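Local coordinates for protein succinylglutamate desuccinylase (Chromobacterium violaceum, PDB 1YW4) that probably hydrolyses N-succinylglutamate to succinate and glutamate, the last step of arginine breakdown by the succinyltransferase pathway, using one zinc ion per subunit, at residues A[150-162]-A[274-286]. Residues are numbered along the deposited sequence; the frame is centred on the assembly and turned at random.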
ATOM      1  N   THR A 150     -24.674   8.045  -9.073  1.00 13.98           N
ATOM      2  CA  THR A 150     -24.351   9.471  -8.982  1.00 14.68           C
ATOM      3  C   THR A 150     -24.487   9.729  -7.482  1.00 16.60           C
ATOM      4  O   THR A 150     -24.943   8.851  -6.745  1.00 16.59           O
ATOM      5  CB  THR A 150     -25.279  10.415  -9.819  1.00 14.77           C
ATOM      6  OG1 THR A 150     -26.656  10.074  -9.630  1.00 13.38           O
ATOM      7  CG2 THR A 150     -24.911  10.347 -11.309  1.00 14.04           C
ATOM      8  N   ALA A 151     -24.082  10.904  -7.014  1.00 17.59           N
ATOM      9  CA  ALA A 151     -24.142  11.177  -5.581  1.00 15.92           C
ATOM     10  C   ALA A 151     -24.396  12.639  -5.248  1.00 16.17           C
ATOM     11  O   ALA A 151     -24.153  13.512  -6.066  1.00 13.57           O
ATOM     12  CB  ALA A 151     -22.828  10.719  -4.914  1.00 17.46           C
ATOM     13  N   ILE A 152     -24.896  12.892  -4.038  1.00 18.75           N
ATOM     14  CA  ILE A 152     -25.173  14.250  -3.581  1.00 19.39           C
ATOM     15  C   ILE A 152     -23.865  14.932  -3.182  1.00 18.89           C
ATOM     16  O   ILE A 152     -23.601  16.059  -3.591  1.00 18.99           O
ATOM     17  CB  ILE A 152     -26.119  14.261  -2.354  1.00 21.65           C
ATOM     18  CG1 ILE A 152     -27.526  13.803  -2.751  1.00 24.10           C
ATOM     19  CG2 ILE A 152     -26.178  15.666  -1.748  1.00 24.28           C
ATOM     20  CD1 ILE A 152     -27.649  12.318  -3.017  1.00 27.89           C
ATOM     21  N   ARG A 153     -23.052  14.252  -2.375  1.00 20.18           N
ATOM     22  CA  ARG A 153     -21.769  14.809  -1.928  1.00 19.48           C
ATOM     23  C   ARG A 153     -20.790  14.802  -3.097  1.00 19.66           C
ATOM     24  O   ARG A 153     -20.642  13.789  -3.782  1.00 19.67           O
ATOM     25  CB  ARG A 153     -21.199  13.986  -0.764  1.00 18.94           C
ATOM     26  CG  ARG A 153     -19.853  14.487  -0.215  1.00 22.66           C
ATOM     27  CD  ARG A 153     -19.289  13.550   0.849  1.00 21.06           C
ATOM     28  NE  ARG A 153     -20.206  13.369   1.976  1.00 22.63           N
ATOM     29  CZ  ARG A 153     -20.491  14.311   2.867  1.00 22.95           C
ATOM     30  NH1 ARG A 153     -19.927  15.511   2.770  1.00 23.47           N
ATOM     31  NH2 ARG A 153     -21.336  14.053   3.856  1.00 24.71           N
ATOM     32  N   GLY A 154     -20.132  15.938  -3.319  1.00 19.68           N
ATOM     33  CA  GLY A 154     -19.172  16.055  -4.402  1.00 18.54           C
ATOM     34  C   GLY A 154     -17.873  15.328  -4.114  1.00 19.05           C
ATOM     35  O   GLY A 154     -17.683  14.766  -3.033  1.00 20.07           O
ATOM     36  N   SER A 155     -16.960  15.349  -5.075  1.00 18.33           N
ATOM     37  CA  SER A 155     -15.695  14.659  -4.906  1.00 21.32           C
ATOM     38  C   SER A 155     -14.525  15.340  -5.617  1.00 21.46           C
ATOM     39  O   SER A 155     -14.713  15.993  -6.640  1.00 21.55           O
ATOM     40  CB  SER A 155     -15.845  13.223  -5.412  1.00 20.96           C
ATOM     41  OG  SER A 155     -14.596  12.573  -5.511  1.00 21.60           O
ATOM     42  N   VAL A 156     -13.321  15.190  -5.073  1.00 24.13           N
ATOM     43  CA  VAL A 156     -12.133  15.775  -5.694  1.00 25.14           C
ATOM     44  C   VAL A 156     -11.967  15.137  -7.067  1.00 24.94           C
ATOM     45  O   VAL A 156     -11.504  15.776  -8.015  1.00 24.10           O
ATOM     46  CB  VAL A 156     -10.864  15.502  -4.869  1.00 26.27           C
ATOM     47  CG1 VAL A 156      -9.623  15.895  -5.680  1.00 27.92           C
ATOM     48  CG2 VAL A 156     -10.921  16.284  -3.567  1.00 26.30           C
ATOM     49  N   PHE A 157     -12.343  13.865  -7.160  1.00 23.55           N
ATOM     50  CA  PHE A 157     -12.272  13.134  -8.415  1.00 24.41           C
ATOM     51  C   PHE A 157     -13.707  12.981  -8.896  1.00 25.32           C
ATOM     52  O   PHE A 157     -14.373  11.997  -8.579  1.00 26.36           O
ATOM     53  CB  PHE A 157     -11.624  11.758  -8.201  1.00 24.10           C
ATOM     54  CG  PHE A 157     -10.207  11.831  -7.703  1.00 23.53           C
ATOM     55  CD1 PHE A 157      -9.192  12.315  -8.522  1.00 23.76           C
ATOM     56  CD2 PHE A 157      -9.890  11.428  -6.413  1.00 23.24           C
ATOM     57  CE1 PHE A 157      -7.877  12.397  -8.061  1.00 23.36           C
ATOM     58  CE2 PHE A 157      -8.576  11.503  -5.939  1.00 24.15           C
ATOM     59  CZ  PHE A 157      -7.571  11.990  -6.768  1.00 25.11           C
ATOM     60  N   GLU A 158     -14.174  13.988  -9.627  1.00 26.09           N
ATOM     61  CA  GLU A 158     -15.525  14.048 -10.179  1.00 27.01           C
ATOM     62  C   GLU A 158     -16.117  12.671 -10.448  1.00 25.49           C
ATOM     63  O   GLU A 158     -17.097  12.267  -9.827  1.00 24.51           O
ATOM     64  CB  GLU A 158     -15.505  14.851 -11.484  1.00 30.74           C
ATOM     65  CG  GLU A 158     -16.340  16.119 -11.474  1.00 38.64           C
ATOM     66  CD  GLU A 158     -17.817  15.852 -11.666  1.00 42.40           C
ATOM     67  OE1 GLU A 158     -18.184  15.336 -12.745  1.00 44.17           O
ATOM     68  OE2 GLU A 158     -18.608  16.159 -10.745  1.00 44.83           O
ATOM     69  N   LYS A 159     -15.506  11.952 -11.378  1.00 23.52           N
ATOM     70  CA  LYS A 159     -15.975  10.630 -11.735  1.00 23.60           C
ATOM     71  C   LYS A 159     -14.970   9.584 -11.273  1.00 22.35           C
ATOM     72  O   LYS A 159     -13.782   9.679 -11.586  1.00 19.25           O
ATOM     73  CB  LYS A 159     -16.175  10.566 -13.248  1.00 24.77           C
ATOM     74  CG  LYS A 159     -17.184  11.595 -13.753  1.00 27.72           C
ATOM     75  CD  LYS A 159     -17.158  11.720 -15.261  1.00 32.27           C
ATOM     76  CE  LYS A 159     -15.822  12.256 -15.741  1.00 36.30           C
ATOM     77  NZ  LYS A 159     -15.731  12.294 -17.231  1.00 38.62           N
ATOM     78  N   PHE A 160     -15.435   8.603 -10.504  1.00 17.86           N
ATOM     79  CA  PHE A 160     -14.537   7.561 -10.038  1.00 16.92           C
ATOM     80  C   PHE A 160     -15.213   6.200  -9.975  1.00 17.01           C
ATOM     81  O   PHE A 160     -16.439   6.093 -10.037  1.00 15.48           O
ATOM     82  CB  PHE A 160     -13.912   7.949  -8.687  1.00 15.29           C
ATOM     83  CG  PHE A 160     -14.875   7.956  -7.524  1.00 16.13           C
ATOM     84  CD1 PHE A 160     -15.076   6.812  -6.763  1.00 15.91           C
ATOM     85  CD2 PHE A 160     -15.580   9.116  -7.188  1.00 16.31           C
ATOM     86  CE1 PHE A 160     -15.965   6.816  -5.686  1.00 15.56           C
ATOM     87  CE2 PHE A 160     -16.471   9.131  -6.117  1.00 12.70           C
ATOM     88  CZ  PHE A 160     -16.664   7.980  -5.365  1.00 16.79           C
ATOM     89  N   ALA A 161     -14.401   5.155  -9.883  1.00 17.36           N
ATOM     90  CA  ALA A 161     -14.926   3.805  -9.833  1.00 18.63           C
ATOM     91  C   ALA A 161     -14.504   3.090  -8.563  1.00 18.44           C
ATOM     92  O   ALA A 161     -13.499   3.433  -7.941  1.00 18.06           O
ATOM     93  CB  ALA A 161     -14.454   3.018 -11.051  1.00 16.80           C
ATOM     94  N   ILE A 162     -15.295   2.091  -8.192  1.00 18.36           N
ATOM     95  CA  ILE A 162     -15.021   1.269  -7.027  1.00 19.35           C
ATOM     96  C   ILE A 162     -14.787  -0.133  -7.570  1.00 20.34           C
ATOM     97  O   ILE A 162     -15.650  -0.684  -8.256  1.00 18.75           O
ATOM     98  CB  ILE A 162     -16.225   1.203  -6.069  1.00 20.03           C
ATOM     99  CG1 ILE A 162     -16.732   2.616  -5.755  1.00 22.10           C
ATOM    100  CG2 ILE A 162     -15.828   0.454  -4.812  1.00 18.58           C
ATOM    101  CD1 ILE A 162     -15.714   3.532  -5.116  1.00 24.68           C
ATOM    102  N   ASN A 274     -13.602  17.235  12.227  1.00 40.45           N
ATOM    103  CA  ASN A 274     -12.894  18.448  11.831  1.00 38.19           C
ATOM    104  C   ASN A 274     -12.916  18.795  10.342  1.00 37.23           C
ATOM    105  O   ASN A 274     -11.927  19.281   9.793  1.00 35.82           O
ATOM    106  CB  ASN A 274     -11.447  18.381  12.332  1.00 38.93           C
ATOM    107  CG  ASN A 274     -11.355  18.426  13.849  1.00 38.18           C
ATOM    108  OD1 ASN A 274     -10.298  18.180  14.431  1.00 38.94           O
ATOM    109  ND2 ASN A 274     -12.468  18.750  14.497  1.00 37.78           N
ATOM    110  N   LEU A 275     -14.049  18.544   9.695  1.00 35.47           N
ATOM    111  CA  LEU A 275     -14.216  18.857   8.280  1.00 35.86           C
ATOM    112  C   LEU A 275     -15.625  19.379   8.052  1.00 35.63           C
ATOM    113  O   LEU A 275     -16.572  18.937   8.707  1.00 34.29           O
ATOM    114  CB  LEU A 275     -13.987  17.623   7.399  1.00 36.67           C
ATOM    115  CG  LEU A 275     -12.582  17.021   7.307  1.00 38.64           C
ATOM    116  CD1 LEU A 275     -11.568  18.132   7.049  1.00 39.29           C
ATOM    117  CD2 LEU A 275     -12.248  16.284   8.589  1.00 40.10           C
ATOM    118  N   ALA A 276     -15.756  20.323   7.126  1.00 35.70           N
ATOM    119  CA  ALA A 276     -17.053  20.907   6.794  1.00 35.46           C
ATOM    120  C   ALA A 276     -18.048  19.800   6.463  1.00 35.03           C
ATOM    121  O   ALA A 276     -17.683  18.776   5.884  1.00 33.36           O
ATOM    122  CB  ALA A 276     -16.908  21.852   5.610  1.00 35.72           C
ATOM    123  N   ASP A 277     -19.309  20.013   6.825  1.00 35.99           N
ATOM    124  CA  ASP A 277     -20.353  19.023   6.579  1.00 36.61           C
ATOM    125  C   ASP A 277     -20.460  18.665   5.101  1.00 34.52           C
ATOM    126  O   ASP A 277     -20.925  17.582   4.750  1.00 34.09           O
ATOM    127  CB  ASP A 277     -21.702  19.546   7.072  1.00 40.55           C
ATOM    128  CG  ASP A 277     -22.766  18.468   7.106  1.00 44.26           C
ATOM    129  OD1 ASP A 277     -22.689  17.580   7.986  1.00 47.10           O
ATOM    130  OD2 ASP A 277     -23.679  18.500   6.252  1.00 47.39           O
ATOM    131  N   SER A 278     -20.025  19.578   4.241  1.00 33.01           N
ATOM    132  CA  SER A 278     -20.078  19.361   2.800  1.00 32.36           C
ATOM    133  C   SER A 278     -18.724  18.974   2.209  1.00 30.74           C
ATOM    134  O   SER A 278     -18.523  19.089   1.000  1.00 31.65           O
ATOM    135  CB  SER A 278     -20.571  20.627   2.102  1.00 32.84           C
ATOM    136  OG  SER A 278     -19.588  21.650   2.179  1.00 36.90           O
ATOM    137  N   VAL A 279     -17.792  18.528   3.047  1.00 30.09           N
ATOM    138  CA  VAL A 279     -16.469  18.139   2.556  1.00 28.62           C
ATOM    139  C   VAL A 279     -16.589  17.122   1.418  1.00 28.27           C
ATOM    140  O   VAL A 279     -17.339  16.151   1.519  1.00 27.80           O
ATOM    141  CB  VAL A 279     -15.594  17.538   3.695  1.00 30.31           C
ATOM    142  CG1 VAL A 279     -16.257  16.304   4.277  1.00 28.68           C
ATOM    143  CG2 VAL A 279     -14.206  17.202   3.163  1.00 29.33           C
ATOM    144  N   GLU A 280     -15.854  17.350   0.334  1.00 26.99           N
ATOM    145  CA  GLU A 280     -15.893  16.453  -0.823  1.00 26.34           C
ATOM    146  C   GLU A 280     -15.166  15.138  -0.569  1.00 25.28           C
ATOM    147  O   GLU A 280     -14.241  15.073   0.241  1.00 22.93           O
ATOM    148  CB  GLU A 280     -15.271  17.133  -2.049  1.00 28.30           C
ATOM    149  CG  GLU A 280     -16.103  18.265  -2.633  1.00 31.91           C
ATOM    150  CD  GLU A 280     -15.458  18.914  -3.843  1.00 34.59           C
ATOM    151  OE1 GLU A 280     -16.114  19.772  -4.469  1.00 38.64           O
ATOM    152  OE2 GLU A 280     -14.301  18.575  -4.171  1.00 36.21           O
ATOM    153  N   ASN A 281     -15.591  14.089  -1.270  1.00 22.96           N
ATOM    154  CA  ASN A 281     -14.945  12.793  -1.128  1.00 20.76           C
ATOM    155  C   ASN A 281     -13.541  12.883  -1.713  1.00 18.92           C
ATOM    156  O   ASN A 281     -13.298  13.636  -2.662  1.00 19.19           O
ATOM    157  CB  ASN A 281     -15.716  11.692  -1.869  1.00 19.06           C
ATOM    158  CG  ASN A 281     -16.974  11.265  -1.145  1.00 21.05           C
ATOM    159  OD1 ASN A 281     -16.936  10.927   0.042  1.00 17.30           O
ATOM    160  ND2 ASN A 281     -18.102  11.263  -1.862  1.00 19.77           N
ATOM    161  N   PHE A 282     -12.634  12.101  -1.139  1.00 18.88           N
ATOM    162  CA  PHE A 282     -11.235  12.042  -1.552  1.00 19.95           C
ATOM    163  C   PHE A 282     -10.472  13.308  -1.199  1.00 21.33           C
ATOM    164  O   PHE A 282      -9.418  13.586  -1.769  1.00 20.08           O
ATOM    165  CB  PHE A 282     -11.133  11.757  -3.054  1.00 19.52           C
ATOM    166  CG  PHE A 282     -11.577  10.370  -3.437  1.00 19.80           C
ATOM    167  CD1 PHE A 282     -10.831   9.254  -3.061  1.00 19.96           C
ATOM    168  CD2 PHE A 282     -12.749  10.180  -4.165  1.00 19.52           C
ATOM    169  CE1 PHE A 282     -11.249   7.965  -3.408  1.00 20.22           C
ATOM    170  CE2 PHE A 282     -13.174   8.898  -4.515  1.00 21.15           C
ATOM    171  CZ  PHE A 282     -12.426   7.789  -4.139  1.00 18.57           C
ATOM    172  N   THR A 283     -11.006  14.081  -0.258  1.00 21.40           N
ATOM    173  CA  THR A 283     -10.324  15.299   0.169  1.00 23.16           C
ATOM    174  C   THR A 283      -9.020  14.895   0.851  1.00 22.43           C
ATOM    175  O   THR A 283      -9.027  14.082   1.775  1.00 22.69           O
ATOM    176  CB  THR A 283     -11.172  16.109   1.165  1.00 23.78           C
ATOM    177  OG1 THR A 283     -12.303  16.668   0.489  1.00 22.44           O
ATOM    178  CG2 THR A 283     -10.347  17.230   1.777  1.00 22.21           C
ATOM    179  N   LEU A 284      -7.910  15.468   0.389  1.00 22.73           N
ATOM    180  CA  LEU A 284      -6.581  15.182   0.926  1.00 23.34           C
ATOM    181  C   LEU A 284      -6.408  15.672   2.366  1.00 23.89           C
ATOM    182  O   LEU A 284      -6.756  16.810   2.691  1.00 24.72           O
ATOM    183  CB  LEU A 284      -5.508  15.837   0.045  1.00 24.23           C
ATOM    184  CG  LEU A 284      -4.035  15.569   0.388  1.00 25.55           C
ATOM    185  CD1 LEU A 284      -3.608  14.232  -0.214  1.00 25.86           C
ATOM    186  CD2 LEU A 284      -3.148  16.695  -0.174  1.00 27.62           C
ATOM    187  N   LEU A 285      -5.870  14.808   3.223  1.00 23.32           N
ATOM    188  CA  LEU A 285      -5.638  15.154   4.624  1.00 25.48           C
ATOM    189  C   LEU A 285      -4.152  15.453   4.841  1.00 26.30           C
ATOM    190  O   LEU A 285      -3.319  14.559   4.807  1.00 25.46           O
ATOM    191  CB  LEU A 285      -6.076  14.004   5.535  1.00 24.49           C
ATOM    192  CG  LEU A 285      -7.573  13.712   5.741  1.00 26.94           C
ATOM    193  CD1 LEU A 285      -8.457  14.647   4.912  1.00 27.61           C
ATOM    194  CD2 LEU A 285      -7.829  12.267   5.381  1.00 23.88           C
ATOM    195  N   PRO A 286      -3.804  16.725   5.081  1.00 29.62           N
ATOM    196  CA  PRO A 286      -2.398  17.094   5.292  1.00 31.47           C
ATOM    197  C   PRO A 286      -1.751  16.451   6.509  1.00 33.45           C
ATOM    198  O   PRO A 286      -2.430  16.052   7.453  1.00 34.41           O
ATOM    199  CB  PRO A 286      -2.456  18.616   5.392  1.00 32.03           C
ATOM    200  CG  PRO A 286      -3.799  18.858   6.019  1.00 31.66           C
ATOM    201  CD  PRO A 286      -4.689  17.890   5.262  1.00 29.45           C
TER
HETATM  202  O   HOH W   1     -19.024  11.807  -4.830  1.00 15.86           O
HETATM  203  O   HOH W   2     -21.694  15.711   6.506  1.00 48.03           O
HETATM  204  O   HOH W   3     -19.962  18.189  -1.280  1.00 15.36           O
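Phe282 stands edge-on over one face of the Phe160 ring, its CE2 3.4 Å above the plane and over the ring centre, while Phe157 turns its own edge toward the face of Phe282 in an offset edge-to-face pair (planes at 71°). Ser155 OG lies at the edge of the Phe282 ring. This aromatic cluster, with a single beta bridge between Ser155 and Asn281, joins the zinc-hydrolase catalytic domain to the barrel-sandwich hybrid domain of the AspA/AstE family. Phe160 also touches Glu214, the predicted active-site residue, so it is through Phe160 that the Phe282 ring is probably linked to the catalytic centre. Phe282 takes the third position of a type II turn from Glu280 to Thr283, with the positive phi expected there, and the turn sets its ring against Phe157 and Phe160.

The bridge is made by Asn281 N to Gly154 O at 2.8 Å and by Val156 N to Asn281 O at 2.9 Å, the latter nearly straight at 172°. The Asn281 amide has its OD1 held by Phe310 N, and a water links its ND2 to Arg153 O. Arg153, with CG anti to the backbone N (chi1 -180°) and a bend at chi3, reaches the type I turn from Ala276 to Val279. There a single nitrogen, Arg153 NH1, bonds two carbonyls: Val279 O at 2.9 Å, tilted from the guanidinium plane, and Asp277 O at 3.0 Å, within it.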